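Local coordinates for protein ECL CdiI (Enterobacter cloacae subsp. cloacae, PDB 4NTQ) that serves as the immunity protein of a contact-dependent growth inhibition system, binding the toxic C-terminal RNase domain of CdiA and thereby probably protecting the cell from it, at residues B[54-59]-B[82-87]; B[114-119]-B[126-131]. All coordinates share one frame; numbering follows the deposited sequence. Where two conformers were deposited one is given.

Interaction 1: B[54-59]-B[82-87]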
loop_
_atom_site.group_PDB
_atom_site.type_symbol
_atom_site.label_atom_id
_atom_site.label_comp_id
_atom_site.label_asym_id
_atom_site.label_seq_id
_atom_site.Cartn_x
_atom_site.Cartn_y
_atom_site.Cartn_z
ATOM N N GLU B 54 -2.620 14.059 -12.725
ATOM C CA GLU B 54 -1.649 15.006 -12.161
ATOM C C GLU B 54 -0.223 14.569 -12.457
ATOM O O GLU B 54 0.554 15.331 -13.027
ATOM C CB GLU B 54 -1.805 15.155 -10.643
ATOM C CG GLU B 54 -3.193 15.513 -10.149
ATOM C CD GLU B 54 -3.280 15.493 -8.629
ATOM O OE1 GLU B 54 -2.229 15.286 -7.985
ATOM O OE2 GLU B 54 -4.388 15.676 -8.079
ATOM N N GLY B 55 0.116 13.342 -12.067
ATOM C CA GLY B 55 1.469 12.839 -12.237
ATOM C C GLY B 55 1.904 12.774 -13.692
ATOM O O GLY B 55 2.983 13.244 -14.046
ATOM N N LEU B 56 1.067 12.192 -14.543
ATOM C CA LEU B 56 1.395 12.128 -15.964
ATOM C C LEU B 56 1.608 13.526 -16.551
ATOM O O LEU B 56 2.513 13.739 -17.358
ATOM C CB LEU B 56 0.316 11.362 -16.761
ATOM C CG LEU B 56 0.365 9.836 -16.608
ATOM C CD1 LEU B 56 -0.852 9.177 -17.195
ATOM C CD2 LEU B 56 1.619 9.306 -17.271
ATOM N N SER B 57 0.775 14.475 -16.146
ATOM C CA SER B 57 0.800 15.786 -16.780
ATOM C C SER B 57 2.155 16.484 -16.612
ATOM O O SER B 57 2.685 17.029 -17.574
ATOM C CB SER B 57 -0.351 16.666 -16.288
ATOM O OG SER B 57 -0.130 17.092 -14.959
ATOM N N ASN B 58 2.740 16.418 -15.418
ATOM C CA ASN B 58 4.038 17.062 -15.174
ATOM C C ASN B 58 5.185 16.088 -14.895
ATOM O O ASN B 58 6.264 16.502 -14.476
ATOM C CB ASN B 58 3.937 18.090 -14.038
ATOM C CG ASN B 58 3.375 17.493 -12.761
ATOM O OD1 ASN B 58 3.551 16.304 -12.476
ATOM N ND2 ASN B 58 2.672 18.309 -11.996
ATOM N N LYS B 59 4.926 14.801 -15.111
ATOM C CA LYS B 59 5.946 13.760 -14.978
ATOM C C LYS B 59 6.660 13.770 -13.619
ATOM O O LYS B 59 7.878 13.618 -13.539
ATOM C CB LYS B 59 6.945 13.855 -16.133
ATOM C CG LYS B 59 6.311 13.649 -17.510
ATOM C CD LYS B 59 5.773 12.227 -17.666
ATOM C CE LYS B 59 5.172 11.988 -19.044
ATOM N NZ LYS B 59 3.754 12.421 -19.136
ATOM N N LEU B 82 3.958 5.909 -8.198
ATOM C CA LEU B 82 4.585 5.851 -9.519
ATOM C C LEU B 82 5.460 7.080 -9.704
ATOM O O LEU B 82 5.010 8.203 -9.487
ATOM C CB LEU B 82 3.524 5.801 -10.621
ATOM C CG LEU B 82 2.826 4.466 -10.910
ATOM C CD1 LEU B 82 2.208 3.828 -9.676
ATOM C CD2 LEU B 82 1.773 4.662 -11.968
ATOM N N TYR B 83 6.717 6.873 -10.080
ATOM C CA TYR B 83 7.602 7.992 -10.329
ATOM C C TYR B 83 7.955 7.978 -11.800
ATOM O O TYR B 83 8.389 6.962 -12.313
ATOM C CB TYR B 83 8.877 7.873 -9.494
ATOM C CG TYR B 83 8.727 8.128 -8.009
ATOM C CD1 TYR B 83 8.651 9.430 -7.512
ATOM C CD2 TYR B 83 8.719 7.070 -7.092
ATOM C CE1 TYR B 83 8.542 9.674 -6.152
ATOM C CE2 TYR B 83 8.609 7.304 -5.702
ATOM C CZ TYR B 83 8.515 8.610 -5.253
ATOM O OH TYR B 83 8.405 8.866 -3.912
ATOM N N PHE B 84 7.764 9.096 -12.476
ATOM C CA PHE B 84 8.007 9.156 -13.915
ATOM C C PHE B 84 9.379 9.708 -14.290
ATOM O O PHE B 84 9.738 10.815 -13.888
ATOM C CB PHE B 84 6.919 9.978 -14.583
ATOM C CG PHE B 84 5.545 9.476 -14.293
ATOM C CD1 PHE B 84 5.048 8.369 -14.971
ATOM C CD2 PHE B 84 4.751 10.092 -13.337
ATOM C CE1 PHE B 84 3.775 7.881 -14.713
ATOM C CE2 PHE B 84 3.466 9.607 -13.056
ATOM C CZ PHE B 84 2.978 8.495 -13.754
ATOM N N GLU B 85 10.152 8.922 -15.040
ATOM C CA GLU B 85 11.415 9.391 -15.609
ATOM C C GLU B 85 11.530 8.954 -17.054
ATOM O O GLU B 85 11.789 7.774 -17.338
ATOM C CB GLU B 85 12.606 8.869 -14.820
ATOM C CG GLU B 85 12.743 9.519 -13.470
ATOM C CD GLU B 85 13.948 9.019 -12.710
ATOM O OE1 GLU B 85 15.025 8.813 -13.331
ATOM O OE2 GLU B 85 13.809 8.836 -11.489
ATOM N N ASP B 86 11.336 9.918 -17.949
ATOM C CA ASP B 86 11.249 9.661 -19.380
ATOM C C ASP B 86 10.172 8.618 -19.743
ATOM O O ASP B 86 8.996 8.854 -19.463
ATOM C CB ASP B 86 12.629 9.343 -19.939
ATOM C CG ASP B 86 13.639 10.436 -19.620
ATOM O OD1 ASP B 86 14.835 10.118 -19.424
ATOM O OD2 ASP B 86 13.219 11.611 -19.544
ATOM N N GLU B 87 10.560 7.492 -20.350
ATOM C CA GLU B 87 9.593 6.465 -20.751
ATOM C C GLU B 87 9.595 5.308 -19.766
ATOM O O GLU B 87 9.070 4.230 -20.048
ATOM C CB GLU B 87 9.903 5.938 -22.149
ATOM C CG GLU B 87 9.818 6.985 -23.255
ATOM C CD GLU B 87 8.391 7.397 -23.558
ATOM O OE1 GLU B 87 7.534 6.498 -23.700
ATOM O OE2 GLU B 87 8.125 8.618 -23.642
#

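Interaction 2: B[114-119]-B[126-131]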
loop_
_atom_site.group_PDB
_atom_site.type_symbol
_atom_site.label_atom_id
_atom_site.label_comp_id
_atom_site.label_asym_id
_atom_site.label_seq_id
_atom_site.Cartn_x
_atom_site.Cartn_y
_atom_site.Cartn_z
ATOM N N GLU B 114 6.825 12.414 -1.283
ATOM C CA GLU B 114 7.960 13.234 -1.656
ATOM C C GLU B 114 8.781 12.552 -2.728
ATOM O O GLU B 114 8.446 11.448 -3.168
ATOM C CB GLU B 114 8.801 13.609 -0.444
ATOM C CG GLU B 114 9.546 12.466 0.187
ATOM C CD GLU B 114 10.148 12.872 1.509
ATOM O OE1 GLU B 114 9.798 13.971 2.010
ATOM O OE2 GLU B 114 10.969 12.098 2.043
ATOM N N SER B 115 9.853 13.213 -3.148
ATOM C CA SER B 115 10.595 12.774 -4.316
ATOM C C SER B 115 11.191 11.407 -4.059
ATOM O O SER B 115 11.204 10.932 -2.925
ATOM C CB SER B 115 11.661 13.803 -4.713
ATOM O OG SER B 115 12.929 13.455 -4.199
ATOM N N ARG B 116 11.670 10.780 -5.123
ATOM C CA ARG B 116 12.032 9.370 -5.102
ATOM C C ARG B 116 13.378 9.116 -4.452
ATOM O O ARG B 116 14.337 9.828 -4.723
ATOM C CB ARG B 116 12.067 8.836 -6.537
ATOM C CG ARG B 116 12.707 7.464 -6.699
ATOM C CD ARG B 116 12.559 6.991 -8.149
ATOM N NE ARG B 116 13.278 5.746 -8.408
ATOM C CZ ARG B 116 14.377 5.656 -9.150
ATOM N NH1 ARG B 116 14.897 6.741 -9.717
ATOM N NH2 ARG B 116 14.962 4.478 -9.317
ATOM N N THR B 117 13.445 8.080 -3.617
ATOM C CA THR B 117 14.716 7.554 -3.129
ATOM C C THR B 117 14.829 6.044 -3.347
ATOM O O THR B 117 13.822 5.320 -3.429
ATOM C CB THR B 117 14.929 7.840 -1.625
ATOM O OG1 THR B 117 13.950 7.127 -0.851
ATOM C CG2 THR B 117 14.846 9.346 -1.339
ATOM N N THR B 118 16.064 5.570 -3.419
ATOM C CA THR B 118 16.320 4.150 -3.603
ATOM C C THR B 118 16.852 3.411 -2.357
ATOM O O THR B 118 16.787 2.185 -2.296
ATOM C CB THR B 118 17.269 3.924 -4.782
ATOM O OG1 THR B 118 18.489 4.630 -4.543
ATOM C CG2 THR B 118 16.621 4.423 -6.072
ATOM N N HIS B 119 17.377 4.143 -1.379
ATOM C CA HIS B 119 17.833 3.544 -0.119
ATOM C C HIS B 119 17.511 4.516 1.012
ATOM O O HIS B 119 17.525 5.721 0.794
ATOM C CB HIS B 119 19.347 3.246 -0.143
ATOM C CG HIS B 119 19.815 2.546 -1.386
ATOM N ND1 HIS B 119 20.165 3.225 -2.537
ATOM C CD2 HIS B 119 19.988 1.230 -1.660
ATOM C CE1 HIS B 119 20.533 2.356 -3.465
ATOM N NE2 HIS B 119 20.439 1.140 -2.958
ATOM N N ILE B 126 15.095 0.397 -0.754
ATOM C CA ILE B 126 13.668 0.635 -0.851
ATOM C C ILE B 126 13.137 -0.305 -1.923
ATOM O O ILE B 126 13.711 -0.399 -3.005
ATOM C CB ILE B 126 13.370 2.080 -1.260
ATOM C CG1 ILE B 126 14.067 3.056 -0.302
ATOM C CG2 ILE B 126 11.860 2.328 -1.325
ATOM C CD1 ILE B 126 13.473 3.051 1.050
ATOM N N SER B 127 12.066 -1.025 -1.618
ATOM C CA SER B 127 11.492 -1.918 -2.609
ATOM C C SER B 127 11.027 -1.107 -3.819
ATOM O O SER B 127 10.451 -0.037 -3.672
ATOM C CB SER B 127 10.339 -2.719 -2.009
ATOM O OG SER B 127 10.779 -3.643 -1.022
ATOM N N GLU B 128 11.292 -1.614 -5.016
ATOM C CA GLU B 128 10.970 -0.884 -6.239
ATOM C C GLU B 128 10.768 -1.816 -7.438
ATOM O O GLU B 128 11.483 -2.801 -7.611
ATOM C CB GLU B 128 12.075 0.138 -6.550
ATOM C CG GLU B 128 11.710 1.135 -7.636
ATOM C CD GLU B 128 12.771 2.216 -7.827
ATOM O OE1 GLU B 128 13.824 1.919 -8.428
ATOM O OE2 GLU B 128 12.547 3.359 -7.381
ATOM N N TRP B 129 9.794 -1.496 -8.273
ATOM C CA TRP B 129 9.565 -2.261 -9.491
ATOM C C TRP B 129 9.491 -1.266 -10.650
ATOM O O TRP B 129 9.411 -0.056 -10.429
ATOM C CB TRP B 129 8.250 -3.049 -9.380
ATOM C CG TRP B 129 8.222 -4.094 -8.271
ATOM C CD1 TRP B 129 8.366 -5.446 -8.419
ATOM C CD2 TRP B 129 8.020 -3.867 -6.866
ATOM N NE1 TRP B 129 8.278 -6.073 -7.197
ATOM C CE2 TRP B 129 8.058 -5.129 -6.229
ATOM C CE3 TRP B 129 7.809 -2.729 -6.088
ATOM C CZ2 TRP B 129 7.896 -5.280 -4.847
ATOM C CZ3 TRP B 129 7.658 -2.878 -4.711
ATOM C CH2 TRP B 129 7.694 -4.147 -4.105
ATOM N N HIS B 130 9.503 -1.752 -11.885
ATOM C CA HIS B 130 9.366 -0.826 -12.990
ATOM C C HIS B 130 8.509 -1.326 -14.135
ATOM O O HIS B 130 8.384 -2.523 -14.361
ATOM C CB HIS B 130 10.729 -0.378 -13.501
ATOM C CG HIS B 130 11.538 -1.477 -14.115
ATOM N ND1 HIS B 130 12.371 -2.292 -13.375
ATOM C CD2 HIS B 130 11.669 -1.874 -15.403
ATOM C CE1 HIS B 130 12.967 -3.156 -14.179
ATOM N NE2 HIS B 130 12.562 -2.919 -15.418
ATOM N N THR B 131 7.912 -0.371 -14.840
ATOM C CA THR B 131 7.157 -0.634 -16.048
ATOM C C THR B 131 7.279 0.583 -16.964
ATOM O O THR B 131 7.745 1.631 -16.535
ATOM C CB THR B 131 5.678 -0.940 -15.725
ATOM O OG1 THR B 131 5.010 -1.313 -16.923
ATOM C CG2 THR B 131 4.965 0.271 -15.102
#

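Interaction 1: B[54-59]-B[82-87]
With CG swung beside the backbone N and anti to the carbonyl carbon (chi1 -55°), Phe84 sends its ring from the end of strand 76-85 against the last turn of helix 41-58. Leu56 has its own CG beside the backbone N, and this turns a side chain that leaves the helix facing away back onto the phenyl group: CD2 lies 3.6 Å from Phe84 CE1, and the two side chains meet at a slant. Across CZ from there, Phe84 CE2 sits 3.6 Å from Gly55 C. Having no side chain, Gly55 lets the aromatic ring come right down onto the helix backbone. Nearer the root of Phe84 passes Lys59, whose chain, in the conformer given, bends at its second and fourth torsions; its CD reaches Phe84 CB at 4.0 Å, the two side chains running nearly perpendicular. The same bends bring NZ back toward Leu56 O, but that separation is too short to be trusted in detail. Between the two segments the contact is one of apolar packing, without hydrogen bonds. Around it, Leu133, Leu137 and Tyr140 of helix 133-144 pack on Leu56, while Val89 touches Phe84 from the adjoining strand. Lys59 leaves the helix with positive phi, and the chain then enters strand 61-65, which pairs with strand 76-85. Here an aromatic side chain of an antiparallel sheet packs against a glycine-bearing helix end, a helix-on-sheet core contact within the CdiI N-terminal domain.

Interaction 2: B[114-119]-B[126-131]
The guanidinium group of Arg116 meets the carboxylate of Glu128 edge to edge, with the carboxyl carbon lying in the guanidinium plane, while the ring of Tyr90 on strand 88-97 adds a cation-pi contact. The grip is side-on and two-pronged: NE of Arg116 donates to Glu128 OE2 at 2.7 Å and NH2 donates to OE1 at 2.9 Å, both bonds nearly straight. Each oxygen is approached on its syn side, but the two planes are turned 26° apart, so the nitrogens sit somewhat out of the carboxylate plane. Both chains are extended, with CG anti to the backbone N (chi1 168° for Arg116, -168° for Glu128), and they approach at about a right angle. Farther along the loop, Ile126 N donates to Thr118 O at 2.9 Å. Ile126 CG1 packs beside this link, 3.6 Å from His119 N. Gln92 NE2 binds both Glu128 OE2 and Thr117 O, giving that carboxylate oxygen a second donor. The toxin binds both segments close by: Lys221 of the Contact-dependent inhibitor A chain donates to Thr117 OG1, and Asp235 of that chain accepts from Glu128 N. Paired charges and a carboxylate oxygen that accepts two hydrogen bonds would hold Glu128 in a fixed rotation and probably keep it ionised, joining the loop to the segment leading into strand 129-132 where both face the toxin.

The centres of interactions 1 and 2 lie 14 Å apart, and both are built on the antiparallel sheet of strands 61-65, 76-85, 88-97 and 129-132. Phe84 serves the first, while its neighbours Tyr83 and Glu85 point away from segment 54-59 and reach the second. Glu85 OE2 forms a salt bridge with Arg116 NH1 at 3.0 Å, so the arginine is shared between Glu85 and Glu128; Tyr83 OH lies 2.7 Å from Glu114 O, probably hydrogen-bonded to it. The CdiA chain approaches interaction 2 and does not touch the segments of interaction 1. Together they illustrate how a buried helix-on-sheet contact can be coupled through one strand to a toxin-facing loop.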